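CRISPR protein (Archaeoglobus fulgidus, PDB 4MJK) is a Cas5-family protein that probably serves as a subunit of the type I-A Cascade complex in CRISPR immunity. Local coordinates at residues 172-177 with 257-262. Sequence-based numbering, arbitrary orientation.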
loop_
_atom_site.group_PDB
_atom_site.type_symbol
_atom_site.label_atom_id
_atom_site.label_comp_id
_atom_site.label_asym_id
_atom_site.label_seq_id
_atom_site.Cartn_x
_atom_site.Cartn_y
_atom_site.Cartn_z
ATOM N N GLY A 172 -23.138 -26.538 18.224
ATOM C CA GLY A 172 -22.751 -26.444 19.621
ATOM C C GLY A 172 -21.526 -25.564 19.819
ATOM O O GLY A 172 -21.302 -24.615 19.057
ATOM N N LEU A 173 -20.731 -25.873 20.836
ATOM C CA LEU A 173 -19.592 -25.045 21.184
ATOM C C LEU A 173 -18.335 -25.450 20.402
ATOM O O LEU A 173 -17.945 -26.611 20.380
ATOM C CB LEU A 173 -19.333 -25.102 22.686
ATOM C CG LEU A 173 -18.266 -24.135 23.203
ATOM C CD1 LEU A 173 -18.769 -22.682 23.155
ATOM C CD2 LEU A 173 -17.875 -24.519 24.602
ATOM N N ILE A 174 -17.714 -24.479 19.741
ATOM C CA ILE A 174 -16.533 -24.734 18.927
ATOM C C ILE A 174 -15.531 -23.624 19.166
ATOM O O ILE A 174 -15.885 -22.566 19.676
ATOM C CB ILE A 174 -16.867 -24.808 17.399
ATOM C CG1 ILE A 174 -17.596 -23.554 16.923
ATOM C CG2 ILE A 174 -17.711 -26.026 17.073
ATOM C CD1 ILE A 174 -16.687 -22.482 16.356
ATOM N N SER A 175 -14.274 -23.858 18.817
ATOM C CA SER A 175 -13.309 -22.761 18.802
ATOM C C SER A 175 -12.967 -22.432 17.344
ATOM O O SER A 175 -12.938 -23.320 16.494
ATOM C CB SER A 175 -12.053 -23.122 19.585
ATOM O OG SER A 175 -11.441 -24.256 19.004
ATOM N N THR A 176 -12.740 -21.158 17.051
ATOM C CA THR A 176 -12.433 -20.738 15.678
ATOM C C THR A 176 -11.456 -19.584 15.705
ATOM O O THR A 176 -11.463 -18.781 16.635
ATOM C CB THR A 176 -13.703 -20.353 14.846
ATOM O OG1 THR A 176 -13.333 -20.081 13.482
ATOM C CG2 THR A 176 -14.404 -19.121 15.418
ATOM N N ASP A 177 -10.581 -19.536 14.711
ATOM C CA ASP A 177 -9.724 -18.379 14.519
ATOM C C ASP A 177 -10.014 -17.727 13.163
ATOM O O ASP A 177 -9.244 -16.895 12.695
ATOM C CB ASP A 177 -8.232 -18.720 14.710
ATOM C CG ASP A 177 -7.758 -19.844 13.825
ATOM O OD1 ASP A 177 -8.438 -20.188 12.855
ATOM O OD2 ASP A 177 -6.666 -20.385 14.086
ATOM N N GLY A 257 -7.841 -28.978 11.995
ATOM C CA GLY A 257 -7.959 -27.928 12.992
ATOM C C GLY A 257 -8.686 -26.675 12.519
ATOM O O GLY A 257 -8.999 -25.803 13.323
ATOM N N GLU A 258 -8.956 -26.577 11.222
ATOM C CA GLU A 258 -9.555 -25.364 10.671
ATOM C C GLU A 258 -11.067 -25.417 10.826
ATOM O O GLU A 258 -11.713 -26.365 10.368
ATOM C CB GLU A 258 -9.208 -25.206 9.195
ATOM C CG GLU A 258 -7.722 -25.413 8.845
ATOM C CD GLU A 258 -6.805 -24.364 9.470
ATOM O OE1 GLU A 258 -7.089 -23.152 9.341
ATOM O OE2 GLU A 258 -5.790 -24.755 10.090
ATOM N N VAL A 259 -11.628 -24.398 11.463
ATOM C CA VAL A 259 -13.069 -24.338 11.682
ATOM C C VAL A 259 -13.655 -23.021 11.187
ATOM O O VAL A 259 -13.197 -21.947 11.554
ATOM C CB VAL A 259 -13.425 -24.499 13.172
ATOM C CG1 VAL A 259 -14.949 -24.523 13.358
ATOM C CG2 VAL A 259 -12.798 -25.768 13.738
ATOM N N VAL A 260 -14.671 -23.096 10.341
ATOM C CA VAL A 260 -15.323 -21.877 9.919
ATOM C C VAL A 260 -16.838 -21.988 10.117
ATOM O O VAL A 260 -17.426 -23.042 9.917
ATOM C CB VAL A 260 -14.983 -21.531 8.462
ATOM C CG1 VAL A 260 -15.592 -22.561 7.492
ATOM C CG2 VAL A 260 -15.438 -20.123 8.146
ATOM N N ILE A 261 -17.458 -20.890 10.516
ATOM C CA ILE A 261 -18.892 -20.882 10.781
ATOM C C ILE A 261 -19.646 -20.403 9.546
ATOM O O ILE A 261 -19.287 -19.392 8.950
ATOM C CB ILE A 261 -19.221 -19.969 11.978
ATOM C CG1 ILE A 261 -18.570 -20.507 13.250
ATOM C CG2 ILE A 261 -20.740 -19.854 12.191
ATOM C CD1 ILE A 261 -18.468 -19.465 14.341
ATOM N N GLY A 262 -20.683 -21.139 9.157
ATOM C CA GLY A 262 -21.502 -20.739 8.027
ATOM C C GLY A 262 -22.961 -21.107 8.245
ATOM O O GLY A 262 -23.392 -21.325 9.375
HETATM O O HOH W 1 -15.568 -18.898 11.667
HETATM O O HOH W 2 -9.985 -22.445 13.170
#
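T176 of strand 174-176 reaches V259 of strand 258-262 through one direct hydrogen bond. T176 CB lies 3.7 Å from V259 O. From there OG1 is set anti to the backbone N (chi1 -174°). T176 OG1 donates to V259 O at 2.7 Å. The C=O...donor angle is 144°, and the hydroxyl approaches from above the carbonyl plane, off the lone pairs. On the other branch, the methyl T176 CG2 lies 4.2 Å from I261 CD1. T176 OG1 also accepts from a water 3.1 Å away, which in turn accepts from I261 N, and from the backbone N of Y178. With an alanine in its place, V259 O is likely to lose this donor, Y178 N and the water their acceptor, and I261 CD1 the touch of the methyl.

Beside this polar point lies an apolar patch. I174 CD1 is 4.0 Å from both V259 CG1 and I261 CD1, while V259 CB packs against the backbone O of S175. A second water, donating to D177 OD1 and accepting from V259 N, repeats the water-mediated link. K72 forms salt bridges with the carboxylates of both D177 and E258, whose like charges lie near each other, and probably eases their repulsion.

The strand axes cross at 101° and approach no closer than 6.6 Å, and no backbone-to-backbone bond links the segments. Strand 174-176 pairs instead with 241-246, and 258-262 with 250-255: the contact joins the edges of two antiparallel sheets. Its chemistry, one direct bond, two bridging waters and a small aliphatic cluster, implies that backbone polar groups are met here by a hydroxyl and waters rather than by strand pairing.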